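Local coordinates for protein 6-aminohexanoate-cyclic-dimer hydrolase (Arthrobacter sp., PDB 3A2Q) that hydrolyses the cyclic dimer of 6-aminohexanoate, a nylon-6 by-product, to its linear dimer, as a member of the amidase family, at residues I22-L27 with R55-A60; V127-E130 with A136-N139; L303-F308 with A370-R375; I440-S443 with M447-G450; V451-A456 with D461-V466. The protein carries 1 engineered substitution. All blocks are in the same frame, centred on the assembly; numbering follows the deposited sequence.

Interaction 1. Residues I22-L27 with R55-A60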
# COMPACT_ATOMS: atom_id res chain seq x y z
N ILE A 22 8.57 -2.73 -29.52
CA ILE A 22 9.72 -2.88 -28.64
C ILE A 22 9.98 -4.34 -28.30
O ILE A 22 9.07 -5.17 -28.33
CB ILE A 22 9.49 -2.11 -27.31
CG1 ILE A 22 9.20 -0.64 -27.61
CG2 ILE A 22 10.72 -2.23 -26.42
CD1 ILE A 22 8.93 0.19 -26.37
N SER A 23 11.23 -4.65 -27.99
CA SER A 23 11.63 -6.00 -27.63
C SER A 23 11.62 -6.13 -26.11
O SER A 23 11.66 -5.13 -25.40
CB SER A 23 13.04 -6.29 -28.16
OG SER A 23 13.49 -7.56 -27.73
N ARG A 24 11.56 -7.37 -25.62
CA ARG A 24 11.55 -7.61 -24.18
C ARG A 24 12.86 -7.14 -23.55
O ARG A 24 12.88 -6.68 -22.41
CB ARG A 24 11.36 -9.10 -23.89
CG ARG A 24 10.10 -9.68 -24.48
CD ARG A 24 9.94 -11.14 -24.11
NE ARG A 24 8.70 -11.70 -24.63
CZ ARG A 24 8.25 -12.91 -24.35
NH1 ARG A 24 8.94 -13.70 -23.53
NH2 ARG A 24 7.11 -13.33 -24.87
N THR A 25 13.94 -7.27 -24.31
CA THR A 25 15.26 -6.88 -23.84
C THR A 25 15.37 -5.36 -23.83
O THR A 25 15.96 -4.78 -22.92
CB THR A 25 16.36 -7.43 -24.75
OG1 THR A 25 16.13 -8.83 -24.99
CG2 THR A 25 17.72 -7.26 -24.10
N GLU A 26 14.80 -4.73 -24.85
CA GLU A 26 14.83 -3.27 -24.95
C GLU A 26 14.12 -2.66 -23.75
O GLU A 26 14.70 -1.85 -23.02
CB GLU A 26 14.15 -2.82 -26.25
CG GLU A 26 15.03 -2.95 -27.48
CD GLU A 26 14.33 -2.52 -28.75
OE1 GLU A 26 15.02 -2.26 -29.76
OE2 GLU A 26 13.08 -2.45 -28.75
N LEU A 27 12.87 -3.05 -23.54
CA LEU A 27 12.08 -2.54 -22.43
C LEU A 27 12.79 -2.79 -21.10
O LEU A 27 12.94 -1.88 -20.29
CB LEU A 27 10.70 -3.21 -22.41
CG LEU A 27 9.75 -2.79 -21.28
CD1 LEU A 27 9.48 -1.30 -21.35
CD2 LEU A 27 8.45 -3.57 -21.40
N ARG A 55 16.47 -13.30 -16.83
CA ARG A 55 16.19 -14.70 -17.11
C ARG A 55 14.70 -14.89 -17.34
O ARG A 55 14.28 -15.56 -18.28
CB ARG A 55 16.60 -15.59 -15.93
CG ARG A 55 17.96 -15.32 -15.33
CD ARG A 55 18.10 -16.12 -14.04
NE ARG A 55 19.22 -15.68 -13.22
CZ ARG A 55 19.45 -16.12 -11.98
NH1 ARG A 55 18.63 -17.01 -11.43
NH2 ARG A 55 20.49 -15.67 -11.29
N GLU A 56 13.89 -14.28 -16.47
CA GLU A 56 12.44 -14.40 -16.57
C GLU A 56 11.90 -13.75 -17.84
O GLU A 56 10.92 -14.22 -18.41
CB GLU A 56 11.76 -13.76 -15.35
CG GLU A 56 12.29 -14.25 -14.02
CD GLU A 56 11.48 -13.73 -12.84
OE1 GLU A 56 10.92 -12.62 -12.93
OE2 GLU A 56 11.42 -14.43 -11.81
N SER A 57 12.55 -12.68 -18.28
CA SER A 57 12.10 -11.98 -19.49
C SER A 57 12.13 -12.88 -20.72
O SER A 57 11.24 -12.82 -21.56
CB SER A 57 12.96 -10.74 -19.73
OG SER A 57 12.52 -10.06 -20.90
N GLU A 58 13.17 -13.70 -20.82
CA GLU A 58 13.30 -14.59 -21.96
C GLU A 58 12.20 -15.65 -21.96
O GLU A 58 11.71 -16.06 -23.01
CB GLU A 58 14.68 -15.27 -21.94
CG GLU A 58 15.85 -14.30 -21.90
CD GLU A 58 17.20 -15.00 -21.88
OE1 GLU A 58 17.43 -15.85 -20.99
OE2 GLU A 58 18.04 -14.69 -22.75
N LEU A 59 11.81 -16.08 -20.76
CA LEU A 59 10.79 -17.11 -20.60
C LEU A 59 9.37 -16.58 -20.41
O LEU A 59 8.40 -17.30 -20.64
CB LEU A 59 11.17 -18.00 -19.41
CG LEU A 59 12.58 -18.58 -19.44
CD1 LEU A 59 12.92 -19.22 -18.11
CD2 LEU A 59 12.69 -19.60 -20.57
N ALA A 60 9.25 -15.32 -19.99
CA ALA A 60 7.95 -14.70 -19.74
C ALA A 60 6.91 -14.92 -20.83
O ALA A 60 7.22 -14.92 -22.01
CB ALA A 60 8.13 -13.20 -19.51
O HOH W 1 11.52 -7.78 -20.51
O HOH W 2 14.72 -10.25 -22.59
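The carboxyl end of helix 50-59 meets the first turn of helix 24-42 here, and R24 makes the direct connection to S57 and A60. The side chain of R24 runs extended from CG to NE, so that its guanidinium lies at the end of the other helix. Its main acceptor is S57 O: R24 NH1 donates to it at 3.2 Å, with an N-H...O angle of 158°, and S57 O lies close to the guanidinium plane, with the donor nearly in line with its C=O bond. A second bond, from R24 NH1 to A60 O at 2.6 Å, is weak and strongly bent. One nitrogen thus serves S57 O, in the last turn of the helix, and A60 O, just beyond it, where a positive charge would probably be favourable to the helix dipole. Nearer the backbone, S57 OG sits 3.3 Å from R24 CB, placed there by a chi1 of -180° that sets it opposite its own backbone N. The same hydroxyl works through two waters: it donates to one that in turn donates to R24 O, and it accepts from another, 2.8 Å from S57 OG, which also meets T25 OG1. The start of helix 24-42 is fixed by a capping box, in which S23 N donates to E26 OE2 at 3.0 Å and S23 OG accepts weakly from T25 N. Around the contact, R24 also touches V17 of helix 10-19 and A65, while E56 and S57 lean on V113 of strand 113-118, which lies next to the edge strand 45-48.

Interaction 2. Residues V127-E130 with A136-N139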
# COMPACT_ATOMS: atom_id res chain seq x y z
N VAL A 127 4.86 4.92 9.14
CA VAL A 127 4.15 5.46 7.99
C VAL A 127 5.07 6.39 7.18
O VAL A 127 4.62 7.30 6.47
CB VAL A 127 2.84 6.19 8.37
CG1 VAL A 127 1.75 5.17 8.61
CG2 VAL A 127 3.04 7.07 9.59
N THR A 128 6.36 6.16 7.33
CA THR A 128 7.37 6.87 6.55
C THR A 128 8.35 5.74 6.26
O THR A 128 8.30 4.70 6.93
CB THR A 128 8.08 7.99 7.32
OG1 THR A 128 8.91 8.71 6.39
CG2 THR A 128 8.95 7.45 8.44
N THR A 129 9.22 5.91 5.27
CA THR A 129 10.15 4.85 4.90
C THR A 129 11.59 5.31 5.11
O THR A 129 12.27 5.69 4.16
CB THR A 129 9.92 4.44 3.43
OG1 THR A 129 8.55 4.08 3.25
CG2 THR A 129 10.79 3.25 3.05
N GLU A 130 12.02 5.28 6.36
CA GLU A 130 13.37 5.71 6.74
C GLU A 130 13.98 4.72 7.73
O GLU A 130 14.29 5.07 8.87
CB GLU A 130 13.29 7.11 7.36
CG GLU A 130 12.72 8.17 6.40
CD GLU A 130 12.26 9.43 7.11
OE1 GLU A 130 13.03 9.96 7.94
OE2 GLU A 130 11.14 9.89 6.82
N ALA A 136 16.83 6.30 4.36
CA ALA A 136 15.54 6.83 3.94
C ALA A 136 15.28 6.77 2.44
O ALA A 136 16.19 6.90 1.62
CB ALA A 136 15.41 8.28 4.41
N THR A 137 14.01 6.55 2.09
CA THR A 137 13.62 6.56 0.69
C THR A 137 13.09 7.99 0.55
O THR A 137 12.33 8.45 1.40
CB THR A 137 12.48 5.57 0.38
OG1 THR A 137 12.97 4.23 0.51
CG2 THR A 137 11.97 5.78 -1.05
N ARG A 138 13.50 8.68 -0.50
CA ARG A 138 13.10 10.06 -0.71
C ARG A 138 12.06 10.24 -1.80
O ARG A 138 11.99 9.45 -2.74
CB ARG A 138 14.34 10.90 -1.00
CG ARG A 138 15.35 10.89 0.15
CD ARG A 138 16.65 11.61 -0.20
NE ARG A 138 17.54 11.72 0.96
CZ ARG A 138 17.41 12.62 1.92
NH1 ARG A 138 16.44 13.52 1.89
NH2 ARG A 138 18.27 12.63 2.94
N ASN A 139 11.26 11.29 -1.66
CA ASN A 139 10.19 11.58 -2.60
C ASN A 139 10.65 12.17 -3.93
O ASN A 139 11.32 13.21 -3.96
CB ASN A 139 9.18 12.53 -1.95
CG ASN A 139 7.81 12.45 -2.58
OD1 ASN A 139 7.67 12.58 -3.79
ND2 ASN A 139 6.79 12.24 -1.76
O HOH W 3 10.46 8.34 3.50
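T129 and T137 face each other like an antiparallel pair of which one half is direct and the other half is bridged by water. The direct half is nearly straight: T137 N donates to T129 O at 2.8 Å, with an N-H...O angle of 167°. On the looser half a water accepts from T129 N at 3.3 Å and donates to T137 O at 2.8 Å, filling the place of a second direct bond. The side chains of the two threonines lie side by side and point the same way, T129 CG2 resting 3.5 Å from T137 OG1. Their hydroxyls turn elsewhere, T129 OG1 to G148 O and T137 OG1 to N43 O. Packing is tightest one residue on, where E130 CG presses on A136 CB at 3.3 Å. Beyond CG the E130 chain extends past the methyl, and its OE2 accepts from T128 OG1 at 2.6 Å on the anti side, while OE1 takes G397 N. Were E130 an alanine, T128 OG1 and G397 N would lose the carboxylate that accepts from them, and the A136 methyl would probably face a gap where CG had been. The T129 side chain is about 6 Å from that of S150 and about 7 Å from that of K72, both assigned by similarity to the charge relay, and the G148 carbonyl to which T129 OG1 donates is two residues before S150. The loop runs between strand 113-118 and helix 152-159, with V127 packed against S418, M421 and L422 of helix 416-422.

Interaction 3. Residues L303-F308 with A370-R375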
# COMPACT_ATOMS: atom_id res chain seq x y z
N LEU A 303 -16.80 6.62 12.02
CA LEU A 303 -15.54 7.31 11.75
C LEU A 303 -15.24 8.39 12.78
O LEU A 303 -14.11 8.88 12.87
CB LEU A 303 -15.53 7.90 10.33
CG LEU A 303 -15.56 6.87 9.19
CD1 LEU A 303 -15.34 7.57 7.86
CD2 LEU A 303 -14.47 5.83 9.41
N GLY A 304 -16.25 8.76 13.58
CA GLY A 304 -16.05 9.77 14.60
C GLY A 304 -15.41 9.19 15.84
O GLY A 304 -15.13 9.90 16.81
N ASP A 305 -15.16 7.89 15.81
CA ASP A 305 -14.58 7.18 16.94
C ASP A 305 -13.32 6.43 16.52
O ASP A 305 -13.29 5.75 15.49
CB ASP A 305 -15.63 6.21 17.51
CG ASP A 305 -15.07 5.28 18.57
OD1 ASP A 305 -14.38 5.76 19.50
OD2 ASP A 305 -15.34 4.06 18.49
N ARG A 306 -12.25 6.59 17.29
CA ARG A 306 -11.01 5.89 16.98
C ARG A 306 -10.55 5.12 18.21
O ARG A 306 -9.37 4.82 18.36
CB ARG A 306 -9.92 6.86 16.51
CG ARG A 306 -8.95 6.21 15.52
CD ARG A 306 -7.78 7.09 15.17
NE ARG A 306 -8.19 8.35 14.57
CZ ARG A 306 -8.04 9.54 15.14
NH1 ARG A 306 -7.48 9.63 16.34
NH2 ARG A 306 -8.44 10.64 14.52
N SER A 307 -11.50 4.80 19.09
CA SER A 307 -11.20 4.06 20.31
C SER A 307 -10.54 2.72 20.00
O SER A 307 -9.69 2.24 20.74
CB SER A 307 -12.49 3.80 21.10
OG SER A 307 -13.07 5.01 21.54
N PHE A 308 -10.94 2.14 18.87
CA PHE A 308 -10.42 0.85 18.44
C PHE A 308 -8.91 0.83 18.25
O PHE A 308 -8.27 -0.22 18.37
CB PHE A 308 -11.08 0.46 17.11
CG PHE A 308 -10.61 1.28 15.93
CD1 PHE A 308 -9.45 0.94 15.25
CD2 PHE A 308 -11.32 2.40 15.53
CE1 PHE A 308 -9.00 1.71 14.18
CE2 PHE A 308 -10.88 3.18 14.46
CZ PHE A 308 -9.72 2.83 13.78
N ALA A 370 -15.69 -2.87 12.88
CA ALA A 370 -15.91 -3.15 11.47
C ALA A 370 -17.41 -3.12 11.19
O ALA A 370 -17.86 -2.55 10.20
CB ALA A 370 -15.35 -4.52 11.12
N GLY A 371 -18.18 -3.75 12.07
CA GLY A 371 -19.62 -3.77 11.89
C GLY A 371 -20.23 -2.38 11.88
O GLY A 371 -21.06 -2.07 11.03
N LYS A 372 -19.81 -1.54 12.82
CA LYS A 372 -20.35 -0.19 12.90
C LYS A 372 -20.07 0.56 11.60
O LYS A 372 -20.93 1.26 11.08
CB LYS A 372 -19.75 0.58 14.08
CG LYS A 372 -20.08 -0.00 15.45
CD LYS A 372 -19.77 0.98 16.58
CE LYS A 372 -18.33 1.47 16.55
NZ LYS A 372 -18.09 2.58 17.52
N VAL A 373 -18.86 0.39 11.08
CA VAL A 373 -18.48 1.06 9.84
C VAL A 373 -19.31 0.57 8.65
O VAL A 373 -19.90 1.36 7.93
CB VAL A 373 -16.99 0.84 9.50
CG1 VAL A 373 -16.70 1.38 8.12
CG2 VAL A 373 -16.10 1.52 10.54
N GLU A 374 -19.34 -0.75 8.46
CA GLU A 374 -20.07 -1.33 7.33
C GLU A 374 -21.57 -1.05 7.30
O GLU A 374 -22.17 -1.05 6.23
CB GLU A 374 -19.85 -2.84 7.28
CG GLU A 374 -18.43 -3.26 6.99
CD GLU A 374 -18.34 -4.72 6.56
OE1 GLU A 374 -18.63 -5.00 5.38
OE2 GLU A 374 -18.01 -5.57 7.41
N ARG A 375 -22.17 -0.81 8.46
CA ARG A 375 -23.60 -0.53 8.52
C ARG A 375 -24.01 0.70 7.72
O ARG A 375 -25.18 0.83 7.36
CB ARG A 375 -24.05 -0.38 9.97
CG ARG A 375 -24.45 -1.70 10.63
CD ARG A 375 -25.12 -1.46 11.98
NE ARG A 375 -24.20 -1.62 13.10
CZ ARG A 375 -23.72 -2.79 13.51
NH1 ARG A 375 -24.08 -3.91 12.90
NH2 ARG A 375 -22.89 -2.84 14.55
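A single ion pair, D305 with K372 of helix 356-378, accounts for every approach within 4.5 Å between 303-308 and 370-375, and only 105 Å² is buried in all. Even that link is weak: K372 NZ lies 3.3 Å from D305 OD2, a long salt bridge at the protein surface. The two side chains cross at about a right angle, the lysine reaching over from its helix with a bend at chi3 (-56°). The carboxylate divides its work between its oxygens. While OD2 faces the ammonium, OD1 is gripped twice by S307: the backbone S307 N donates to D305 OD1 at 3.1 Å from well above the carboxylate plane, and S307 OG donates to D305 OD1 at 2.5 Å on its syn lone pair. The N-H bond closes an Asx turn, which links the 3-10 segment ending at G304 to the start of the next long helix, 308-331. These two bonds restrict rotation of the carboxylate, and the donors, together with the lysine, would probably favour its charged form. Elsewhere in the contact, L303 and V373 bury 24 Å² each without close touch, L303 CD2 staying 4.7 Å from V373 CG2. Y369, a turn earlier on the same helix as K372, is touched by both L303 and D305, and its ring meets that of F308 with their planes at about 30°. L303 also rests on P427 and F428, and V373 on S431, all of helix 427-431.

Interaction 4. Residues I440-S443 with M447-G450; sequences IGMS and MPIG
G441 and I449 form the antiparallel hydrogen-bonded pair of a twisted beta hairpin, whose short strand segments run at 143° to each other. G441 N donates to I449 O at 2.9 Å, while I449 N returns a straighter bond to G441 O, 165° at the hydrogen. The next pair, M442 with P448, is non-hydrogen-bonded, so the missing N-H of the proline costs no bond across the hairpin. Next to the turn S443 N donates to M447 O at 2.7 Å, and the answering M447 N is taken not by a carbonyl but by S443 OG, at 2.8 Å. A chi1 of 71° sets that hydroxyl between its backbone N and carbonyl carbon and brings it to M447 N; D445 OD1 is its other partner.

On one face the M442 chain, bent at chi2 and chi3, lays its sulfur over the proline, SD being 3.6 Å from P448 CA and 4.0 Å from P448 CG. On the other face I449 reaches along its neighbour, CD1 lying 3.7 Å from S443 N, and packs on A280 of helix 275-290. The glycine at 441 lets I449 O come within 3.3 Å of G441 CA. With a valine in place of S443, M447 N and D445 would lose their shared partner, and the turn would probably be freer to shift. The chemistry is thus mainly backbone bonding, with a serine hydroxyl standing in for a carbonyl where the strands diverge into the turn.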
# COMPACT_ATOMS: atom_id res chain seq x y z
N ILE A 440 -5.36 12.60 -7.54
CA ILE A 440 -6.14 13.71 -8.09
C ILE A 440 -5.71 15.11 -7.68
O ILE A 440 -5.92 16.07 -8.43
CB ILE A 440 -7.63 13.52 -7.73
CG1 ILE A 440 -8.18 12.28 -8.43
CG2 ILE A 440 -8.44 14.75 -8.11
CD1 ILE A 440 -9.60 11.91 -8.00
N GLY A 441 -5.10 15.25 -6.51
CA GLY A 441 -4.70 16.57 -6.06
C GLY A 441 -3.21 16.86 -5.95
O GLY A 441 -2.38 15.96 -6.04
N MET A 442 -2.91 18.14 -5.75
CA MET A 442 -1.54 18.62 -5.58
C MET A 442 -1.60 19.76 -4.57
O MET A 442 -2.53 20.57 -4.59
CB MET A 442 -0.98 19.15 -6.90
CG MET A 442 -0.67 18.09 -7.94
SD MET A 442 0.69 17.02 -7.46
CE MET A 442 2.10 18.11 -7.76
N SER A 443 -0.62 19.81 -3.68
CA SER A 443 -0.55 20.86 -2.67
C SER A 443 -0.07 22.14 -3.34
O SER A 443 0.44 22.11 -4.46
CB SER A 443 0.45 20.49 -1.58
OG SER A 443 1.77 20.56 -2.11
N MET A 447 3.33 19.14 -3.91
CA MET A 447 3.35 17.77 -3.41
C MET A 447 2.01 17.08 -3.70
O MET A 447 0.95 17.66 -3.50
CB MET A 447 3.62 17.75 -1.90
CG MET A 447 4.97 18.33 -1.49
SD MET A 447 6.34 17.54 -2.34
CE MET A 447 6.36 15.93 -1.55
N PRO A 448 2.04 15.82 -4.17
CA PRO A 448 0.81 15.09 -4.47
C PRO A 448 -0.12 14.91 -3.27
O PRO A 448 0.33 14.73 -2.13
CB PRO A 448 1.32 13.75 -5.00
CG PRO A 448 2.66 14.10 -5.59
CD PRO A 448 3.23 15.04 -4.56
N ILE A 449 -1.42 14.99 -3.53
CA ILE A 449 -2.47 14.81 -2.52
C ILE A 449 -3.44 13.77 -3.09
O ILE A 449 -4.04 13.98 -4.14
CB ILE A 449 -3.25 16.13 -2.24
CG1 ILE A 449 -2.34 17.14 -1.56
CG2 ILE A 449 -4.48 15.85 -1.39
CD1 ILE A 449 -3.03 18.47 -1.23
N GLY A 450 -3.58 12.65 -2.39
CA GLY A 450 -4.49 11.63 -2.88
C GLY A 450 -5.92 11.78 -2.40
O GLY A 450 -6.19 12.37 -1.35

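Interaction 5. Residues V451-A456 with D461-V466; sequences VQIVAA and DLLLQV
Strand 448-455 is followed by helix 460-473, which packs back roughly antiparallel on the sheet, a beta-alpha unit of this alpha/beta fold in which I453 and A455 meet L463. The axes of strand 451-455 and helix 461-466 come within 8.1 Å and run at 149°. The contact is van der Waals throughout, with no hydrogen bond between the segments. I453 and A455, two residues apart on the strand, both point to the helix, while V454 between them points away. L463 lies between the pair and divides its atoms. Its CB packs against the methyl of A455, with L463 CB 4.0 Å from A455 CB, while CG, set opposite the backbone N by a chi1 of -175°, carries CD1 on to I453. There the branches cross obliquely, and L463 CD1 is 3.6 Å from both CB and CG2 of I453.

Backbone bonding stays within each element and its neighbours. V466 N donates to L462 O at 3.0 Å along the helix, and the strand bonds through I453 to I436 and through V454 to L384. Strand 448-455 therefore lies inside the sheet, between 435-442 and 383-387. On the sheet side of the helix L463 touches I436 and V466 touches L383; L464 turns instead to helix 219-229. The shortest approach sets a methyl against a carbonyl, L463 CD1 being 3.4 Å from I453 O.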
# COMPACT_ATOMS: atom_id res chain seq x y z
N VAL A 451 -6.86 11.28 -3.21
CA VAL A 451 -8.27 11.29 -2.85
C VAL A 451 -8.65 9.82 -2.70
O VAL A 451 -8.34 8.99 -3.57
CB VAL A 451 -9.13 11.97 -3.94
CG1 VAL A 451 -10.60 11.85 -3.59
CG2 VAL A 451 -8.75 13.44 -4.05
N GLN A 452 -9.29 9.49 -1.58
CA GLN A 452 -9.65 8.10 -1.29
C GLN A 452 -11.13 7.80 -1.55
O GLN A 452 -12.00 8.62 -1.26
CB GLN A 452 -9.32 7.78 0.18
CG GLN A 452 -9.39 6.29 0.52
CD GLN A 452 -9.01 5.96 1.97
OE1 GLN A 452 -8.74 4.80 2.29
NE2 GLN A 452 -9.02 6.97 2.84
N ILE A 453 -11.38 6.62 -2.10
CA ILE A 453 -12.74 6.18 -2.38
C ILE A 453 -12.88 4.81 -1.72
O ILE A 453 -12.00 3.96 -1.88
CB ILE A 453 -12.99 6.01 -3.90
CG1 ILE A 453 -12.41 7.20 -4.68
CG2 ILE A 453 -14.49 5.90 -4.16
CD1 ILE A 453 -12.96 8.53 -4.28
N VAL A 454 -13.97 4.61 -0.99
CA VAL A 454 -14.21 3.35 -0.29
C VAL A 454 -15.57 2.77 -0.70
O VAL A 454 -16.58 3.46 -0.62
CB VAL A 454 -14.25 3.55 1.24
CG1 VAL A 454 -14.32 2.20 1.94
CG2 VAL A 454 -13.02 4.35 1.69
N ALA A 455 -15.58 1.51 -1.12
CA ALA A 455 -16.82 0.84 -1.52
C ALA A 455 -17.18 -0.25 -0.51
O ALA A 455 -16.41 -0.54 0.40
CB ALA A 455 -16.66 0.24 -2.91
N ALA A 456 -18.36 -0.85 -0.68
CA ALA A 456 -18.79 -1.90 0.23
C ALA A 456 -17.87 -3.12 0.12
O ALA A 456 -17.22 -3.32 -0.90
CB ALA A 456 -20.24 -2.29 -0.06
N ASP A 461 -15.46 -3.95 -8.08
CA ASP A 461 -16.02 -3.69 -9.40
C ASP A 461 -16.58 -2.26 -9.47
O ASP A 461 -16.27 -1.53 -10.41
CB ASP A 461 -17.10 -4.73 -9.74
CG ASP A 461 -18.25 -4.74 -8.75
OD1 ASP A 461 -18.00 -4.82 -7.53
OD2 ASP A 461 -19.42 -4.68 -9.20
N LEU A 462 -17.39 -1.87 -8.49
CA LEU A 462 -17.96 -0.53 -8.46
C LEU A 462 -16.85 0.49 -8.22
O LEU A 462 -16.82 1.56 -8.85
CB LEU A 462 -18.99 -0.39 -7.33
CG LEU A 462 -20.31 -1.15 -7.45
CD1 LEU A 462 -21.16 -0.83 -6.23
CD2 LEU A 462 -21.03 -0.73 -8.73
N LEU A 463 -15.95 0.16 -7.32
CA LEU A 463 -14.85 1.05 -6.99
C LEU A 463 -14.00 1.40 -8.21
O LEU A 463 -13.72 2.57 -8.46
CB LEU A 463 -13.96 0.42 -5.91
CG LEU A 463 -12.83 1.29 -5.37
CD1 LEU A 463 -13.40 2.54 -4.69
CD2 LEU A 463 -12.02 0.48 -4.39
N LEU A 464 -13.60 0.39 -8.97
CA LEU A 464 -12.77 0.61 -10.16
C LEU A 464 -13.55 1.33 -11.24
O LEU A 464 -12.98 2.05 -12.06
CB LEU A 464 -12.22 -0.71 -10.69
CG LEU A 464 -11.25 -1.45 -9.77
CD1 LEU A 464 -10.90 -2.80 -10.35
CD2 LEU A 464 -10.00 -0.60 -9.57
N GLN A 465 -14.86 1.13 -11.25
CA GLN A 465 -15.71 1.80 -12.23
C GLN A 465 -15.74 3.30 -11.97
O GLN A 465 -15.55 4.10 -12.89
CB GLN A 465 -17.12 1.20 -12.19
CG GLN A 465 -17.23 -0.10 -12.95
CD GLN A 465 -18.44 -0.91 -12.55
OE1 GLN A 465 -19.37 -0.39 -11.95
NE2 GLN A 465 -18.42 -2.19 -12.89
N VAL A 466 -15.96 3.69 -10.72
CA VAL A 466 -15.99 5.11 -10.38
C VAL A 466 -14.59 5.71 -10.44
O VAL A 466 -14.42 6.88 -10.78
CB VAL A 466 -16.59 5.34 -8.98
CG1 VAL A 466 -16.53 6.82 -8.62
CG2 VAL A 466 -18.04 4.88 -8.96

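The five contacts follow one another along the chain without overlap, interaction 1 closing before interaction 2 opens, and so on to interaction 5. Interactions 4 and 5 both use strand 448-455, with centres 18 Å apart, and they touch where I440 CB packs on V451 CG2 at 3.8 Å; together they span the hairpin 435-442 and 448-455 and the helix that follows it. Interaction 2, in the loop between strand 113-118 and helix 152-159, meets interaction 4 through N139 ND2 and M447 CE at 3.7 Å. Interactions 2, 4 and 5 are thus connected in a row, while 1 and 3 are separate and peripheral, on opposite sides of the chain's centre, 47 Å apart between centres.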